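Local coordinates for mannosylglycerate hydrolase MGH1-like glycoside hydrolase domain-containing protein (Thermus thermophilus HB8, PDB 4WVA) that hydrolyses mannosylglycerate, a solute made by thermophiles under osmotic stress, to mannose and glycerate, and also cleaves glucosylglycerate, at residues W32-A37 with I101-V106; G152-V157 with G236-L241. All blocks are in the same frame, centred on the assembly; numbering follows the deposited sequence.

From the N terminus, the chain enters helix 33-43 and returns to it about 64 residues later, when the loop 101-106 closes contact 1 against its first turn. Contact 2 follows in series: the loop 152-157, beyond helix 121-146, waits for the chain to come back as helix 235-254. The two closures neither nest nor cross, yet in space they touch, their centres about 12 Å apart, with Phe237 and Ile240 packed on the 103-106 backbone and Pro105. Together they illustrate how an (alpha/alpha)6-barrel is joined through loops: helix 33-43, the segment leading to helix 107-117, helix 235-254 and the loop 152-157 are tied into one core.

Contact 1. Residues W32-A37 with I101-V106; sequences WLWDSA and ITQPPV
The Thr102 side chain crosses that of Leu33 at a slant, its OG1 3.8 Å from Leu33 CD1, while the hydroxyl itself is hydrogen-bonded to Leu69 O. Gln103 then carries the polar part of the contact. Its chain runs extended beyond CG and brings OE1 to the first turn of helix 33-43, where the backbone N of Trp34 donates to Gln103 OE1 at 3.0 Å. The bond is nearly straight at the hydrogen, 172°, although the donor is tilted 26° from the carbonyl plane. A first-turn N-H, which has no carbonyl of its own helix to bond, is thus satisfied by a side chain from a distant loop. The amide crosses the Trp34 indole at about a right angle, and Gln103 NE2 also comes to the edge of the Trp32 ring, 3.7 Å from CD1. Trp32, Leu33, Trp34, Asp35 and Gln103 are probably all residues of the substrate-binding site, as in the nearly identical enzyme, so the contact probably helps to shape it. Pro104 lies over one face of Trp34 in a CH-pi contact, with CG 4.1 Å from the centroid of the six-membered ring. The indole gets there because chi1 of 76° sets its CG between the backbone N and the carbonyl carbon. An alanine in place of Trp34 would probably leave Pro104 without its aromatic partner and open a gap beside the Gln103 amide. Past the inverse gamma turn centred on Pro105, Val106 presses CG1 against Ala37 CB, a tight 3.2 Å. Around this pair of segments, Pro105 rests on helices 121-146 and 235-254, Pro104 and Val106 touch Ile240 of the latter, and backbone bonds join both Leu33 and Ile101 to His71, just ahead of strand 72-74.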
# COMPACT_ATOMS: atom_id res chain seq x y z
N TRP A 32 -14.31 -12.43 -29.15
CA TRP A 32 -14.22 -12.68 -27.70
C TRP A 32 -13.62 -11.46 -26.99
O TRP A 32 -12.78 -10.76 -27.53
CB TRP A 32 -13.31 -13.89 -27.44
CG TRP A 32 -14.02 -15.18 -27.23
CD1 TRP A 32 -14.24 -15.80 -26.04
CD2 TRP A 32 -14.60 -16.04 -28.23
NE1 TRP A 32 -14.89 -16.98 -26.22
CE2 TRP A 32 -15.13 -17.16 -27.56
CE3 TRP A 32 -14.73 -15.96 -29.62
CZ2 TRP A 32 -15.78 -18.18 -28.22
CZ3 TRP A 32 -15.37 -17.00 -30.28
CH2 TRP A 32 -15.89 -18.08 -29.58
N LEU A 33 -14.08 -11.22 -25.76
CA LEU A 33 -13.75 -10.04 -24.98
C LEU A 33 -12.26 -9.96 -24.63
O LEU A 33 -11.57 -9.02 -25.09
CB LEU A 33 -14.60 -10.01 -23.71
CG LEU A 33 -14.66 -8.75 -22.84
CD1 LEU A 33 -15.75 -8.95 -21.79
CD2 LEU A 33 -13.32 -8.40 -22.21
N TRP A 34 -11.73 -10.86 -23.81
CA TRP A 34 -10.32 -10.64 -23.42
C TRP A 34 -9.38 -10.91 -24.59
O TRP A 34 -8.36 -10.23 -24.70
CB TRP A 34 -9.87 -11.26 -22.07
CG TRP A 34 -9.61 -12.74 -21.99
CD1 TRP A 34 -10.16 -13.76 -22.74
CD2 TRP A 34 -8.76 -13.38 -21.02
NE1 TRP A 34 -9.69 -14.97 -22.30
CE2 TRP A 34 -8.82 -14.76 -21.25
CE3 TRP A 34 -7.94 -12.90 -19.97
CZ2 TRP A 34 -8.09 -15.67 -20.49
CZ3 TRP A 34 -7.22 -13.81 -19.21
CH2 TRP A 34 -7.30 -15.17 -19.47
N ASP A 35 -9.77 -11.78 -25.52
CA ASP A 35 -8.95 -11.99 -26.70
C ASP A 35 -8.78 -10.69 -27.47
O ASP A 35 -7.67 -10.36 -27.87
CB ASP A 35 -9.56 -13.04 -27.64
CG ASP A 35 -9.66 -14.41 -27.02
OD1 ASP A 35 -10.40 -14.56 -26.01
OD2 ASP A 35 -9.04 -15.35 -27.55
N SER A 36 -9.87 -9.97 -27.70
CA SER A 36 -9.78 -8.75 -28.51
C SER A 36 -8.85 -7.75 -27.85
O SER A 36 -8.15 -7.02 -28.53
CB SER A 36 -11.16 -8.14 -28.78
OG SER A 36 -11.75 -8.73 -29.93
N ALA A 37 -8.82 -7.73 -26.52
CA ALA A 37 -8.00 -6.77 -25.81
C ALA A 37 -6.53 -7.09 -26.08
O ALA A 37 -5.77 -6.20 -26.44
CB ALA A 37 -8.30 -6.79 -24.33
N ILE A 101 -22.75 -13.76 -20.24
CA ILE A 101 -21.75 -13.74 -19.18
C ILE A 101 -20.58 -12.87 -19.65
O ILE A 101 -20.54 -12.46 -20.81
CB ILE A 101 -21.23 -15.15 -18.84
CG1 ILE A 101 -20.66 -15.85 -20.09
CG2 ILE A 101 -22.33 -15.99 -18.20
CD1 ILE A 101 -19.94 -17.15 -19.82
N THR A 102 -19.64 -12.58 -18.75
CA THR A 102 -18.53 -11.68 -19.06
C THR A 102 -17.18 -12.41 -19.07
O THR A 102 -17.13 -13.64 -19.15
CB THR A 102 -18.57 -10.45 -18.12
OG1 THR A 102 -17.71 -9.41 -18.61
CG2 THR A 102 -18.25 -10.80 -16.68
N GLN A 103 -16.09 -11.64 -19.06
CA GLN A 103 -14.73 -12.23 -19.09
C GLN A 103 -13.78 -11.24 -18.43
O GLN A 103 -14.17 -10.12 -18.14
CB GLN A 103 -14.28 -12.51 -20.53
CG GLN A 103 -14.15 -14.00 -20.85
CD GLN A 103 -13.50 -14.26 -22.21
OE1 GLN A 103 -13.25 -13.34 -23.01
NE2 GLN A 103 -13.24 -15.52 -22.48
N PRO A 104 -12.52 -11.64 -18.21
CA PRO A 104 -11.66 -10.73 -17.44
C PRO A 104 -11.48 -9.36 -18.12
O PRO A 104 -11.15 -9.29 -19.31
CB PRO A 104 -10.33 -11.50 -17.36
CG PRO A 104 -10.75 -12.93 -17.46
CD PRO A 104 -11.84 -12.92 -18.48
N PRO A 105 -11.67 -8.28 -17.35
CA PRO A 105 -11.80 -6.94 -17.92
C PRO A 105 -10.44 -6.29 -18.15
O PRO A 105 -10.12 -5.29 -17.54
CB PRO A 105 -12.63 -6.21 -16.88
CG PRO A 105 -12.28 -6.85 -15.60
CD PRO A 105 -12.09 -8.31 -15.93
N VAL A 106 -9.64 -6.89 -19.03
CA VAL A 106 -8.31 -6.34 -19.32
C VAL A 106 -8.40 -5.11 -20.24
O VAL A 106 -7.42 -4.40 -20.44
CB VAL A 106 -7.40 -7.44 -19.88
CG1 VAL A 106 -7.77 -7.75 -21.29
CG2 VAL A 106 -5.93 -7.03 -19.84

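Contact 2. Residues G152-V157 with G236-L241; sequences GLVVIV and GFNAIL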
# COMPACT_ATOMS: atom_id res chain seq x y z
N GLY A 152 -15.40 -5.25 -2.61
CA GLY A 152 -14.24 -4.89 -3.43
C GLY A 152 -13.77 -6.00 -4.36
O GLY A 152 -12.91 -5.76 -5.24
N LEU A 153 -14.32 -7.21 -4.20
CA LEU A 153 -14.04 -8.35 -5.07
C LEU A 153 -15.28 -8.70 -5.87
O LEU A 153 -16.40 -8.63 -5.35
CB LEU A 153 -13.63 -9.56 -4.24
CG LEU A 153 -12.29 -9.41 -3.53
CD1 LEU A 153 -12.20 -10.36 -2.36
CD2 LEU A 153 -11.15 -9.65 -4.51
N VAL A 154 -15.09 -9.00 -7.14
CA VAL A 154 -16.21 -9.40 -7.99
C VAL A 154 -16.28 -10.92 -8.09
O VAL A 154 -15.25 -11.61 -8.13
CB VAL A 154 -16.16 -8.76 -9.39
CG1 VAL A 154 -16.38 -7.26 -9.29
CG2 VAL A 154 -14.88 -9.10 -10.11
N VAL A 155 -17.50 -11.43 -8.15
CA VAL A 155 -17.80 -12.84 -8.27
C VAL A 155 -18.02 -13.24 -9.74
O VAL A 155 -18.70 -12.49 -10.48
CB VAL A 155 -19.11 -13.11 -7.51
CG1 VAL A 155 -19.54 -14.56 -7.61
CG2 VAL A 155 -18.95 -12.69 -6.05
N ILE A 156 -17.49 -14.38 -10.15
CA ILE A 156 -17.88 -15.02 -11.41
C ILE A 156 -18.89 -16.12 -11.09
O ILE A 156 -18.78 -16.83 -10.08
CB ILE A 156 -16.70 -15.54 -12.24
CG1 ILE A 156 -15.84 -16.56 -11.48
CG2 ILE A 156 -15.86 -14.37 -12.76
CD1 ILE A 156 -14.86 -17.33 -12.35
N VAL A 157 -19.89 -16.25 -11.97
CA VAL A 157 -20.92 -17.26 -11.84
C VAL A 157 -20.78 -18.39 -12.86
O VAL A 157 -21.56 -19.34 -12.83
CB VAL A 157 -22.32 -16.61 -11.91
CG1 VAL A 157 -22.49 -15.63 -10.74
CG2 VAL A 157 -22.55 -15.90 -13.24
N GLY A 236 -7.64 -14.47 -10.83
CA GLY A 236 -7.27 -13.93 -12.12
C GLY A 236 -8.15 -12.76 -12.55
O GLY A 236 -7.65 -11.68 -12.87
N PHE A 237 -9.47 -12.98 -12.54
CA PHE A 237 -10.45 -11.97 -12.91
C PHE A 237 -10.22 -10.71 -12.08
O PHE A 237 -10.15 -9.62 -12.59
CB PHE A 237 -11.87 -12.50 -12.70
CG PHE A 237 -12.94 -11.70 -13.38
CD1 PHE A 237 -13.35 -10.49 -12.88
CD2 PHE A 237 -13.58 -12.19 -14.52
CE1 PHE A 237 -14.34 -9.76 -13.50
CE2 PHE A 237 -14.57 -11.47 -15.14
CZ PHE A 237 -14.95 -10.25 -14.64
N ASN A 238 -10.06 -10.90 -10.78
CA ASN A 238 -9.91 -9.77 -9.88
C ASN A 238 -8.59 -9.03 -9.96
O ASN A 238 -8.55 -7.81 -9.82
CB ASN A 238 -10.23 -10.19 -8.44
CG ASN A 238 -11.73 -10.24 -8.21
OD1 ASN A 238 -12.36 -9.21 -8.00
ND2 ASN A 238 -12.32 -11.43 -8.33
N ALA A 239 -7.50 -9.75 -10.21
CA ALA A 239 -6.22 -9.09 -10.41
C ALA A 239 -6.28 -8.25 -11.66
O ALA A 239 -5.78 -7.11 -11.69
CB ALA A 239 -5.10 -10.10 -10.51
N ILE A 240 -6.87 -8.81 -12.71
CA ILE A 240 -7.02 -8.07 -13.98
C ILE A 240 -7.92 -6.84 -13.82
O ILE A 240 -7.62 -5.74 -14.34
CB ILE A 240 -7.49 -9.04 -15.10
CG1 ILE A 240 -6.30 -9.93 -15.52
CG2 ILE A 240 -8.07 -8.31 -16.30
CD1 ILE A 240 -6.71 -11.11 -16.36
N LEU A 241 -9.01 -6.99 -13.06
CA LEU A 241 -9.89 -5.85 -12.75
C LEU A 241 -9.19 -4.76 -11.94
O LEU A 241 -9.36 -3.58 -12.22
CB LEU A 241 -11.15 -6.34 -12.05
CG LEU A 241 -12.14 -5.28 -11.54
CD1 LEU A 241 -12.58 -4.32 -12.63
CD2 LEU A 241 -13.36 -5.97 -10.93
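The backbone, extended from Leu153 to Ile156, passes the helical turn of 236-241 with Leu153 CA and Asn238 CA 6.5 Å apart, close enough for one side-chain amide to span the gap to the next residue's backbone. That amide belongs to Asn238, which grips both polar backbone atoms of Val154. Val154 N donates to Asn238 OD1 at 2.9 Å, on a lone pair in the carbonyl plane, and Asn238 ND2 returns a bond to Val154 O, also 2.9 Å and almost straight at 177°. The paired bonds hold the amide flat and fix its rotation, much as a backbone peptide of an adjacent extended chain would. Leu153 CD2 packs against the same amide, 3.7 Å from Asn238 OD1. Val154 CG2 meets Phe237 CD1 at 3.5 Å, and the Val154 methyls also meet Leu241 CD2 tip to tip. Phe237 CG, anti to the backbone N (chi1 -164°), directs the ring at the loop, where Ile156 CG2 makes an off-centre CH-pi contact with it. Asn238 ND2 also bonds Asp234 O. Beyond the pair, Phe237 and Leu241 pack on helix 121-146, a backbone hydrogen bond links Ile156 to Val232 of strand 232-233, and Leu153 meets Tyr249 of the second subunit.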